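Local coordinates for protein xylulose kinase (Bifidobacterium adolescentis ATCC 15703, PDB 3I8B) that probably phosphorylates D-xylulose to D-xylulose 5-phosphate at the expense of ATP, as a member of the FGGY family of carbohydrate kinases, at residues Y47-S50 against A51-A55; S137-A140 against S141-L144; L282-A285 against V286-S290; C329-N332 against G333-L337; A497-E500 against A501-K504. All coordinates share one frame; numbering follows the deposited sequence. Where two conformers were deposited one is given.

Interaction 1: Y47-S50 against A51-A55; sequences YWWS and AFQEA
W49 NE1 and Q53 OE1 share one water, which links the two side chains across a helical turn. NE1 gives its N-H to that water over 2.7 Å, and the water lies in the plane of the indole at its edge. The return bond is weak: the water donates to Q53 OE1 at 3.0 Å. Beside this bridge Q53 CG packs 3.8 Å from W49 NE1, and the Q53 amide is turned only 22° from the plane of the indole. The far end of the same indole meets F52, where W49 CZ3 comes within 3.6 Å of F52 CD2. The two ring planes are inclined at 36°, so this is an oblique apolar contact. W49 and F52 both have CG anti to the backbone N (chi1 176° for W49), which brings the indole alongside F52 and Q53. The backbone is regular: A51, F52, Q53 and E54 each donate N-H to the carbonyl four residues back, as in Q53 N to W49 O at 3.0 Å. R174 makes a cation-pi contact with W49, while F52 and A51 touch C17 on strand 16-23. Helix 46-58 thus packs on the antiparallel part of a mixed sheet with strand order 3-2-1-4-5, consistent with the ribonuclease H-like fold of the actin-ATPase clan.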
loop_
_atom_site.group_PDB
_atom_site.type_symbol
_atom_site.label_atom_id
_atom_site.label_comp_id
_atom_site.label_asym_id
_atom_site.label_seq_id
_atom_site.Cartn_x
_atom_site.Cartn_y
_atom_site.Cartn_z
ATOM N N TYR A 47 0.458 16.930 13.519
ATOM C CA TYR A 47 1.856 16.508 13.466
ATOM C C TYR A 47 2.358 16.259 12.048
ATOM O O TYR A 47 3.543 16.428 11.791
ATOM C CB TYR A 47 2.092 15.265 14.316
ATOM C CG TYR A 47 1.984 15.541 15.788
ATOM C CD1 TYR A 47 3.005 16.205 16.464
ATOM C CD2 TYR A 47 0.865 15.145 16.505
ATOM C CE1 TYR A 47 2.915 16.462 17.823
ATOM C CE2 TYR A 47 0.764 15.402 17.871
ATOM C CZ TYR A 47 1.794 16.057 18.520
ATOM O OH TYR A 47 1.702 16.315 19.867
ATOM N N TRP A 48 1.471 15.846 11.141
ATOM C CA TRP A 48 1.870 15.648 9.750
ATOM C C TRP A 48 2.116 16.988 9.078
ATOM O O TRP A 48 3.016 17.113 8.242
ATOM C CB TRP A 48 0.811 14.905 8.937
ATOM C CG TRP A 48 0.445 13.558 9.433
ATOM C CD1 TRP A 48 1.222 12.696 10.162
ATOM C CD2 TRP A 48 -0.786 12.886 9.187
ATOM N NE1 TRP A 48 0.528 11.529 10.402
ATOM C CE2 TRP A 48 -0.712 11.624 9.818
ATOM C CE3 TRP A 48 -1.959 13.234 8.504
ATOM C CZ2 TRP A 48 -1.761 10.707 9.783
ATOM C CZ3 TRP A 48 -3.004 12.320 8.474
ATOM C CH2 TRP A 48 -2.899 11.073 9.111
ATOM N N TRP A 49 1.304 17.984 9.413
ATOM C CA TRP A 49 1.537 19.304 8.855
ATOM C C TRP A 49 2.874 19.873 9.355
ATOM O O TRP A 49 3.667 20.405 8.572
ATOM C CB TRP A 49 0.413 20.277 9.180
ATOM C CG TRP A 49 0.747 21.631 8.662
ATOM C CD1 TRP A 49 1.043 22.750 9.393
ATOM C CD2 TRP A 49 0.916 21.997 7.282
ATOM N NE1 TRP A 49 1.348 23.795 8.551
ATOM C CE2 TRP A 49 1.276 23.360 7.254
ATOM C CE3 TRP A 49 0.777 21.307 6.071
ATOM C CZ2 TRP A 49 1.492 24.047 6.057
ATOM C CZ3 TRP A 49 0.993 21.995 4.877
ATOM C CH2 TRP A 49 1.344 23.345 4.883
ATOM N N SER A 50 3.113 19.760 10.658
ATOM C CA SER A 50 4.348 20.281 11.251
ATOM C C SER A 50 5.586 19.583 10.691
ATOM O O SER A 50 6.596 20.231 10.406
ATOM C CB SER A 50 4.314 20.167 12.774
ATOM O OG SER A 50 3.367 21.061 13.332
ATOM N N ALA A 51 5.507 18.263 10.551
ATOM C CA ALA A 51 6.595 17.498 9.961
ATOM C C ALA A 51 6.845 17.919 8.511
ATOM O O ALA A 51 8.000 18.069 8.102
ATOM C CB ALA A 51 6.329 16.000 10.053
ATOM N N PHE A 52 5.782 18.105 7.731
ATOM C CA PHE A 52 5.964 18.584 6.361
ATOM C C PHE A 52 6.706 19.920 6.311
ATOM O O PHE A 52 7.618 20.105 5.512
ATOM C CB PHE A 52 4.639 18.734 5.607
ATOM C CG PHE A 52 4.775 19.521 4.338
ATOM C CD1 PHE A 52 5.346 18.946 3.207
ATOM C CD2 PHE A 52 4.352 20.844 4.277
ATOM C CE1 PHE A 52 5.490 19.677 2.035
ATOM C CE2 PHE A 52 4.496 21.572 3.118
ATOM C CZ PHE A 52 5.063 20.987 1.989
ATOM N N GLN A 53 6.287 20.848 7.157
ATOM C CA GLN A 53 6.867 22.171 7.186
ATOM C C GLN A 53 8.353 22.114 7.525
ATOM O O GLN A 53 9.147 22.775 6.880
ATOM C CB GLN A 53 6.152 23.032 8.216
ATOM C CG GLN A 53 4.992 23.836 7.664
ATOM C CD GLN A 53 5.038 25.279 8.148
ATOM O OE1 GLN A 53 5.296 25.558 9.333
ATOM N NE2 GLN A 53 4.802 26.203 7.232
ATOM N N GLU A 54 8.705 21.313 8.531
ATOM C CA GLU A 54 10.088 21.197 8.984
ATOM C C GLU A 54 10.928 20.487 7.927
ATOM O O GLU A 54 12.074 20.858 7.671
ATOM C CB GLU A 54 10.152 20.447 10.326
ATOM C CG GLU A 54 11.570 20.128 10.815
ATOM C CD GLU A 54 11.596 19.062 11.908
ATOM O OE1 GLU A 54 10.615 18.986 12.699
ATOM O OE2 GLU A 54 12.600 18.306 11.975
ATOM N N ALA A 55 10.336 19.478 7.295
ATOM C CA ALA A 55 10.985 18.735 6.221
ATOM C C ALA A 55 11.258 19.625 5.022
ATOM O O ALA A 55 12.355 19.583 4.449
ATOM C CB ALA A 55 10.122 17.544 5.796
HETATM O O HOH W 1 2.465 25.649 10.223
#

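Interaction 2: S137-A140 against S141-L144; sequences SPVA and SYTL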
loop_
_atom_site.group_PDB
_atom_site.type_symbol
_atom_site.label_atom_id
_atom_site.label_comp_id
_atom_site.label_asym_id
_atom_site.label_seq_id
_atom_site.Cartn_x
_atom_site.Cartn_y
_atom_site.Cartn_z
ATOM N N SER A 137 -11.525 -7.373 0.116
ATOM C CA SER A 137 -12.289 -7.824 1.268
ATOM C C SER A 137 -11.818 -7.117 2.550
ATOM O O SER A 137 -10.612 -7.093 2.843
ATOM C CB SER A 137 -12.174 -9.341 1.400
ATOM O OG SER A 137 -12.892 -9.793 2.529
ATOM N N PRO A 138 -12.768 -6.550 3.331
ATOM C CA PRO A 138 -12.449 -5.728 4.507
ATOM C C PRO A 138 -11.405 -6.324 5.453
ATOM O O PRO A 138 -11.444 -7.512 5.786
ATOM C CB PRO A 138 -13.803 -5.597 5.223
ATOM C CG PRO A 138 -14.791 -5.691 4.151
ATOM C CD PRO A 138 -14.222 -6.663 3.131
ATOM N N VAL A 139 -10.453 -5.485 5.848
ATOM C CA VAL A 139 -9.549 -5.772 6.958
ATOM C C VAL A 139 -9.498 -4.484 7.764
ATOM O O VAL A 139 -9.954 -3.440 7.296
ATOM C CB VAL A 139 -8.119 -6.199 6.499
ATOM C CG1 VAL A 139 -8.141 -7.583 5.856
ATOM C CG2 VAL A 139 -7.516 -5.177 5.540
ATOM N N ALA A 140 -8.962 -4.556 8.967
ATOM C CA ALA A 140 -8.885 -3.398 9.854
ATOM C C ALA A 140 -8.186 -2.193 9.222
ATOM O O ALA A 140 -8.430 -1.055 9.625
ATOM C CB ALA A 140 -8.182 -3.783 11.155
ATOM N N SER A 141 -7.313 -2.436 8.250
ATOM C CA SER A 141 -6.569 -1.337 7.632
ATOM C C SER A 141 -7.473 -0.314 6.975
ATOM O O SER A 141 -7.212 0.888 7.041
ATOM C CB SER A 141 -5.587 -1.858 6.575
ATOM O OG SER A 141 -4.486 -2.497 7.184
ATOM N N TYR A 142 -8.525 -0.803 6.324
ATOM C CA TYR A 142 -9.291 0.002 5.386
ATOM C C TYR A 142 -10.148 1.113 5.987
ATOM O O TYR A 142 -10.715 0.976 7.072
ATOM C CB TYR A 142 -10.118 -0.892 4.463
ATOM C CG TYR A 142 -9.290 -1.915 3.726
ATOM C CD1 TYR A 142 -7.914 -1.742 3.563
ATOM C CD2 TYR A 142 -9.878 -3.050 3.179
ATOM C CE1 TYR A 142 -7.150 -2.682 2.885
ATOM C CE2 TYR A 142 -9.132 -3.981 2.499
ATOM C CZ TYR A 142 -7.769 -3.795 2.350
ATOM O OH TYR A 142 -7.033 -4.737 1.664
ATOM N N THR A 143 -10.217 2.226 5.252
ATOM C CA THR A 143 -10.814 3.457 5.734
ATOM C C THR A 143 -12.255 3.263 6.216
ATOM O O THR A 143 -12.629 3.762 7.272
ATOM C CB THR A 143 -10.798 4.560 4.634
ATOM O OG1 THR A 143 -9.542 4.529 3.936
ATOM C CG2 THR A 143 -11.017 5.940 5.257
ATOM N N LEU A 144 -13.066 2.578 5.419
ATOM C CA LEU A 144 -14.463 2.357 5.791
ATOM C C LEU A 144 -14.576 1.729 7.182
ATOM O O LEU A 144 -15.490 2.048 7.936
ATOM C CB LEU A 144 -15.180 1.472 4.768
ATOM C CG LEU A 144 -16.688 1.294 4.994
ATOM C CD1 LEU A 144 -17.416 2.648 4.942
ATOM C CD2 LEU A 144 -17.273 0.338 3.959
HETATM O O HOH W 2 -8.062 -7.364 1.609
#
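Y142 CB lies 3.8 Å from V139 O, the carbonyl to which the Y142 N-H returns at 3.2 Å. From there CG stands anti to the carbonyl carbon (chi1 -55°), which folds the ring back against S137-V139. CD2 passes 3.7 Å from V139 N and runs by P138 CA; CE2 comes next, 3.5 Å from S137 O. CD1 and CE1, on the other flank, meet nothing in this loop but V139 CG2. That methyl sits over the centre of the ring, 3.6 Å from the Y142 centroid and 14° off the normal, a CH-pi contact. At the tip, Y142 OH is hydrogen-bonded at 2.8 Å to a water, and that water donates to S137 O, so the phenol is linked through the water to the start of the loop; the OH is further hydrogen-bonded to S315 OG. The Y142 ring also meets that of H75, a predicted substrate-binding residue, with planes at about 45°. Y142 closes a type I beta turn begun at V139 and at the same time holds the N-cap position of helix 143-153, a turn-to-helix junction beside the probable sugar site.

Interaction 3: L282-A285 against V286-S290; sequences LGMA and VGDVS
A type II beta turn from A285 to D288 joins the end of helix 274-281 to strand 288-293, and a Schellman motif with positive phi at G283 finishes the helix just before it. Two bonds run across this turn between the same pair of residues. D288 N donates to A285 O at 3.0 Å, the closing bond of the turn. In return A285 N donates to the side-chain atom D288 OD2 at 3.0 Å, nearly straight at 163°, with the donor standing 40° out of the carboxylate plane. G287 takes the third place of the turn with positive phi, where a side chain would press on the carbonyl O of V286. D288 OD2 has a second partner, R427 NH2, in a salt bridge that reaches the neighbouring strand 427-431; the arginine and the amide together would be expected to favour the charged carboxylate. An alanine in place of D288 would remove both bonds to OD2 and would probably leave A285 N and R427 without this acceptor, with the approach to the turn less firmly held. M284, deposited as selenomethionine, packs against D288 and S290. Its CG lies 3.9 Å from D288 CB, and the chain then bends at its last torsion (chi3 63°), carrying the methyl toward the strand backbone. L429 and I302 also touch this side chain. The selenium rests 3.6 Å from S290 CB, while CE lies the same 3.6 Å from S290 N and from D288 O.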
loop_
_atom_site.group_PDB
_atom_site.type_symbol
_atom_site.label_atom_id
_atom_site.label_comp_id
_atom_site.label_asym_id
_atom_site.label_seq_id
_atom_site.Cartn_x
_atom_site.Cartn_y
_atom_site.Cartn_z
ATOM N N LEU A 282 9.842 3.422 -9.073
ATOM C CA LEU A 282 10.700 2.317 -9.457
ATOM C C LEU A 282 10.629 2.113 -10.950
ATOM O O LEU A 282 11.314 1.256 -11.499
ATOM C CB LEU A 282 10.269 1.036 -8.740
ATOM C CG LEU A 282 10.703 0.903 -7.281
ATOM C CD1 LEU A 282 9.909 -0.211 -6.583
ATOM C CD2 LEU A 282 12.203 0.631 -7.160
ATOM N N GLY A 283 9.795 2.917 -11.604
ATOM C CA GLY A 283 9.617 2.838 -13.036
ATOM C C GLY A 283 8.829 1.606 -13.446
ATOM O O GLY A 283 8.898 1.175 -14.592
HETATM N N MSE A 284 8.068 1.027 -12.524
HETATM C CA MSE A 284 7.311 -0.177 -12.872
HETATM C C MSE A 284 6.145 0.057 -13.842
HETATM O O MSE A 284 5.373 1.009 -13.701
HETATM C CB MSE A 284 6.817 -0.885 -11.616
HETATM C CG MSE A 284 7.905 -1.593 -10.835
HETATM SE SE MSE A 284 7.262 -2.027 -9.040
HETATM C CE MSE A 284 5.809 -3.228 -9.553
ATOM N N ALA A 285 6.019 -0.835 -14.819
ATOM C CA ALA A 285 4.887 -0.831 -15.724
ATOM C C ALA A 285 4.171 -2.181 -15.679
ATOM O O ALA A 285 4.589 -3.105 -14.958
ATOM C CB ALA A 285 5.350 -0.504 -17.158
ATOM N N VAL A 286 3.104 -2.294 -16.466
ATOM C CA VAL A 286 2.283 -3.501 -16.508
ATOM C C VAL A 286 3.121 -4.761 -16.736
ATOM O O VAL A 286 3.875 -4.846 -17.708
ATOM C CB VAL A 286 1.203 -3.382 -17.601
ATOM C CG1 VAL A 286 0.478 -4.712 -17.793
ATOM C CG2 VAL A 286 0.220 -2.271 -17.251
ATOM N N GLY A 287 3.004 -5.730 -15.832
ATOM C CA GLY A 287 3.770 -6.962 -15.939
ATOM C C GLY A 287 4.895 -7.079 -14.923
ATOM O O GLY A 287 5.424 -8.167 -14.673
ATOM N N ASP A 288 5.265 -5.947 -14.341
ATOM C CA ASP A 288 6.268 -5.903 -13.291
ATOM C C ASP A 288 5.611 -6.231 -11.949
ATOM O O ASP A 288 4.484 -5.813 -11.681
ATOM C CB ASP A 288 6.889 -4.501 -13.195
ATOM C CG ASP A 288 7.812 -4.173 -14.365
ATOM O OD1 ASP A 288 8.264 -5.098 -15.065
ATOM O OD2 ASP A 288 8.084 -2.976 -14.577
ATOM N N VAL A 289 6.320 -6.976 -11.114
ATOM C CA VAL A 289 5.938 -7.099 -9.727
ATOM C C VAL A 289 7.126 -6.711 -8.868
ATOM O O VAL A 289 8.282 -6.907 -9.260
ATOM C CB VAL A 289 5.480 -8.523 -9.376
ATOM C CG1 VAL A 289 6.658 -9.476 -9.430
ATOM C CG2 VAL A 289 4.824 -8.537 -7.993
ATOM N N SER A 290 6.843 -6.129 -7.710
ATOM C CA SER A 290 7.878 -5.857 -6.738
ATOM C C SER A 290 7.592 -6.704 -5.512
ATOM O O SER A 290 6.435 -6.866 -5.118
ATOM C CB SER A 290 7.885 -4.381 -6.354
ATOM O OG SER A 290 6.763 -4.061 -5.548
#

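Interaction 4: C329-N332 against G333-L337; sequences CTIN and GSRIL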
loop_
_atom_site.group_PDB
_atom_site.type_symbol
_atom_site.label_atom_id
_atom_site.label_comp_id
_atom_site.label_asym_id
_atom_site.label_seq_id
_atom_site.Cartn_x
_atom_site.Cartn_y
_atom_site.Cartn_z
ATOM N N CYS A 329 -0.216 -9.030 0.688
ATOM C CA CYS A 329 0.543 -8.941 1.930
ATOM C C CYS A 329 0.765 -10.313 2.560
ATOM O O CYS A 329 -0.146 -11.132 2.615
ATOM C CB CYS A 329 -0.157 -8.027 2.935
ATOM S SG CYS A 329 -0.364 -6.352 2.334
ATOM N N THR A 330 1.989 -10.558 3.017
ATOM C CA THR A 330 2.298 -11.767 3.761
ATOM C C THR A 330 2.745 -11.389 5.174
ATOM O O THR A 330 3.607 -10.526 5.357
ATOM C CB THR A 330 3.384 -12.603 3.047
ATOM O OG1 THR A 330 4.442 -11.741 2.595
ATOM C CG2 THR A 330 2.791 -13.347 1.850
ATOM N N ILE A 331 2.140 -12.013 6.178
ATOM C CA ILE A 331 2.551 -11.794 7.563
ATOM C C ILE A 331 3.999 -12.209 7.727
ATOM O O ILE A 331 4.801 -11.536 8.377
ATOM C CB ILE A 331 1.737 -12.662 8.533
ATOM C CG1 ILE A 331 0.244 -12.336 8.431
ATOM C CG2 ILE A 331 2.265 -12.490 9.959
ATOM C CD1 ILE A 331 -0.123 -11.011 9.047
ATOM N N ASN A 332 4.328 -13.335 7.112
ATOM C CA ASN A 332 5.630 -13.939 7.310
ATOM C C ASN A 332 6.609 -13.676 6.180
ATOM O O ASN A 332 6.555 -14.299 5.116
ATOM C CB ASN A 332 5.468 -15.431 7.585
ATOM C CG ASN A 332 4.666 -15.682 8.845
ATOM O OD1 ASN A 332 5.188 -15.573 9.953
ATOM N ND2 ASN A 332 3.384 -15.975 8.682
ATOM N N GLY A 333 7.509 -12.738 6.431
ATOM C CA GLY A 333 8.588 -12.469 5.504
ATOM C C GLY A 333 9.882 -12.849 6.181
ATOM O O GLY A 333 10.104 -14.008 6.512
ATOM N N SER A 334 10.720 -11.849 6.409
ATOM C CA SER A 334 12.000 -12.031 7.058
ATOM C C SER A 334 11.856 -12.687 8.433
ATOM O O SER A 334 12.764 -13.385 8.889
ATOM C CB SER A 334 12.686 -10.673 7.201
ATOM O OG SER A 334 13.930 -10.817 7.832
ATOM N N ARG A 335 10.724 -12.463 9.097
ATOM C CA ARG A 335 10.525 -13.053 10.420
ATOM C C ARG A 335 10.712 -14.576 10.390
ATOM O O ARG A 335 11.154 -15.167 11.367
ATOM C CB ARG A 335 9.162 -12.676 11.003
ATOM C CG ARG A 335 7.977 -13.229 10.233
ATOM C CD ARG A 335 6.691 -12.614 10.739
ATOM N NE ARG A 335 6.487 -12.895 12.154
ATOM C CZ ARG A 335 5.520 -12.356 12.891
ATOM N NH1 ARG A 335 4.672 -11.496 12.338
ATOM N NH2 ARG A 335 5.390 -12.679 14.172
ATOM N N ILE A 336 10.395 -15.198 9.258
ATOM C CA ILE A 336 10.631 -16.630 9.076
ATOM C C ILE A 336 12.089 -16.980 9.396
ATOM O O ILE A 336 12.390 -18.017 9.987
ATOM C CB ILE A 336 10.335 -17.060 7.623
ATOM C CG1 ILE A 336 8.868 -16.817 7.276
ATOM C CG2 ILE A 336 10.710 -18.518 7.402
ATOM C CD1 ILE A 336 8.507 -17.179 5.835
ATOM N N LEU A 337 12.993 -16.098 8.993
ATOM C CA LEU A 337 14.416 -16.301 9.210
ATOM C C LEU A 337 14.794 -16.118 10.675
ATOM O O LEU A 337 15.744 -16.739 11.160
ATOM C CB LEU A 337 15.211 -15.341 8.326
ATOM C CG LEU A 337 15.305 -15.763 6.862
ATOM C CD1 LEU A 337 16.757 -15.924 6.434
ATOM C CD2 LEU A 337 14.506 -17.039 6.605
#
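R335 lays its aliphatic part against I331 and N332, with CD 3.2 Å from I331 O and 3.4 Å from N332 OD1. Its CG lies between the backbone N and the carbonyl carbon (chi1 65°), which swings the chain back toward the residues before the helix, and a bend at chi3 of -60° then carries the guanidinium beside I331. NH1 comes to 3.5 Å from I331 CG2. The guanidinium and the N332 amide are turned 53° apart, and no hydrogen bond joins the two segments. Separately, I336 CG1 packs 3.7 Å from N332 CB, and I336 CD1 is 3.6 Å from N332 O. The next shell fixes N332: its ND2 is hydrogen-bonded to F371 O, while the carboxylate of E374 accepts both I331 N and N332 N. R335 NH2 has a long, weak ion pair with D372. With a serine at the R335 position the chain beside I331 O and N332 OD1 would be gone, which is likely to open a gap next to I331 CG2 and deprive D372 of its distant, weak partner. Inside the 333-337 segment, I336 N donates to G333 O at 3.0 Å. The junction leads from strand 324-330, paired with 297-301 through T330 and G297, into helix 335-344, whose I336 and L337 pack on L407 of helix 396-420.

Interaction 5: A497-E500 against A501-K504; sequences AVYE and AYAK
Y499 O takes the N-H of A503 at 2.8 Å, the shortest of four i to i+4 bonds in the C-terminal alpha helix 496-506. A501 N reaches A497 O at 3.0 Å. Y502 N donates to V498 O at 3.1 Å and, unlike the other three donors, lies in the carbonyl plane of its acceptor. The last bond, K504 N to E500 O, is the longest at 3.2 Å yet the straightest, with an N-H...O angle of 166°. All four carbonyls from A497 to E500 therefore have a backbone donor. Among the side chains, Y499 OH is hydrogen-bonded to OD1 of D413 on helix 396-420. E500 and K504 stand one turn apart with opposite charges, but E500 OE1 and K504 NZ are 5.8 Å from each other, too far for a salt bridge, so any attraction between them would be weak. The main side-chain contact across this turn is between the two tyrosines, whose rings both lie on the flank facing helix 396-420. Each has CG anti to its own backbone N (chi1 174° in Y499), a torsion that places Y499 CE1 4.2 Å from Y502 CD1. On that flank Y499 touches R412 and E416, while Y502 touches C409 and S410 and reaches P369 and Y370 in a loop. One face of the phenol ring of Y499 is met by the methyl of A503, with CB 4.4 Å from CZ.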
loop_
_atom_site.group_PDB
_atom_site.type_symbol
_atom_site.label_atom_id
_atom_site.label_comp_id
_atom_site.label_asym_id
_atom_site.label_seq_id
_atom_site.Cartn_x
_atom_site.Cartn_y
_atom_site.Cartn_z
ATOM N N ALA A 497 10.498 -28.125 -8.710
ATOM C CA ALA A 497 10.104 -29.131 -7.722
ATOM C C ALA A 497 10.056 -28.581 -6.294
ATOM O O ALA A 497 9.283 -29.055 -5.464
ATOM C CB ALA A 497 11.019 -30.342 -7.800
ATOM N N VAL A 498 10.869 -27.571 -6.011
ATOM C CA VAL A 498 10.826 -26.927 -4.700
ATOM C C VAL A 498 9.437 -26.341 -4.443
ATOM O O VAL A 498 8.759 -26.722 -3.499
ATOM C CB VAL A 498 11.911 -25.836 -4.546
ATOM C CG1 VAL A 498 11.815 -25.175 -3.174
ATOM C CG2 VAL A 498 13.300 -26.443 -4.736
ATOM N N TYR A 499 8.998 -25.433 -5.302
ATOM C CA TYR A 499 7.671 -24.854 -5.151
ATOM C C TYR A 499 6.534 -25.871 -5.323
ATOM O O TYR A 499 5.491 -25.750 -4.684
ATOM C CB TYR A 499 7.481 -23.673 -6.109
ATOM C CG TYR A 499 6.079 -23.115 -6.096
ATOM C CD1 TYR A 499 5.591 -22.424 -4.989
ATOM C CD2 TYR A 499 5.240 -23.282 -7.188
ATOM C CE1 TYR A 499 4.301 -21.918 -4.980
ATOM C CE2 TYR A 499 3.959 -22.776 -7.187
ATOM C CZ TYR A 499 3.493 -22.098 -6.082
ATOM O OH TYR A 499 2.212 -21.601 -6.093
ATOM N N GLU A 500 6.720 -26.859 -6.194
ATOM C CA GLU A 500 5.688 -27.882 -6.380
ATOM C C GLU A 500 5.433 -28.669 -5.088
ATOM O O GLU A 500 4.287 -28.986 -4.766
ATOM C CB GLU A 500 6.016 -28.806 -7.561
ATOM C CG GLU A 500 5.886 -28.100 -8.922
ATOM C CD GLU A 500 6.303 -28.967 -10.113
ATOM O OE1 GLU A 500 7.159 -29.861 -9.930
ATOM O OE2 GLU A 500 5.779 -28.744 -11.231
ATOM N N ALA A 501 6.504 -28.958 -4.352
ATOM C CA ALA A 501 6.400 -29.607 -3.044
ATOM C C ALA A 501 5.722 -28.696 -2.020
ATOM O O ALA A 501 4.893 -29.139 -1.229
ATOM C CB ALA A 501 7.781 -30.025 -2.545
ATOM N N TYR A 502 6.092 -27.421 -2.042
ATOM C CA TYR A 502 5.515 -26.433 -1.150
ATOM C C TYR A 502 4.017 -26.336 -1.389
ATOM O O TYR A 502 3.232 -26.298 -0.444
ATOM C CB TYR A 502 6.166 -25.064 -1.389
ATOM C CG TYR A 502 5.585 -23.936 -0.562
ATOM C CD1 TYR A 502 4.503 -23.194 -1.021
ATOM C CD2 TYR A 502 6.124 -23.609 0.681
ATOM C CE1 TYR A 502 3.972 -22.161 -0.263
ATOM C CE2 TYR A 502 5.605 -22.576 1.442
ATOM C CZ TYR A 502 4.524 -21.859 0.972
ATOM O OH TYR A 502 4.003 -20.831 1.730
ATOM N N ALA A 503 3.623 -26.290 -2.655
ATOM C CA ALA A 503 2.212 -26.140 -2.986
ATOM C C ALA A 503 1.400 -27.319 -2.465
ATOM O O ALA A 503 0.323 -27.130 -1.898
ATOM C CB ALA A 503 2.013 -25.965 -4.484
ATOM N N LYS A 504 1.916 -28.529 -2.660
ATOM C CA LYS A 504 1.272 -29.711 -2.101
ATOM C C LYS A 504 1.078 -29.534 -0.602
ATOM O O LYS A 504 -0.042 -29.627 -0.106
ATOM C CB LYS A 504 2.082 -30.980 -2.393
ATOM C CG LYS A 504 1.945 -31.482 -3.830
ATOM C CD LYS A 504 2.650 -32.823 -4.036
ATOM C CE LYS A 504 2.520 -33.315 -5.483
ATOM N NZ LYS A 504 3.425 -32.587 -6.411
#

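In the fold
Interactions 1 and 5 are single turns of helix on opposite sides of the chain's centre, their centres about 48 Å apart; each sets some aromatic rings (W48 and F52; Y499 and Y502) against the protein, with polar residues such as Q53 or E500 and K504 exposed. Interactions 2, 3 and 4 are instead junctions, lying nearer the middle. The turn of interaction 3 and the strand end of interaction 4 belong to the same seven-stranded sheet, but the first relies on a buried carboxylate and the second on van der Waals packing of R335 and I336 with no hydrogen bond between its segments. Interactions 4 and 5 both pack on helix 396-420. Interaction 2, in the N-terminal domain like interaction 1, adjoins a predicted substrate residue.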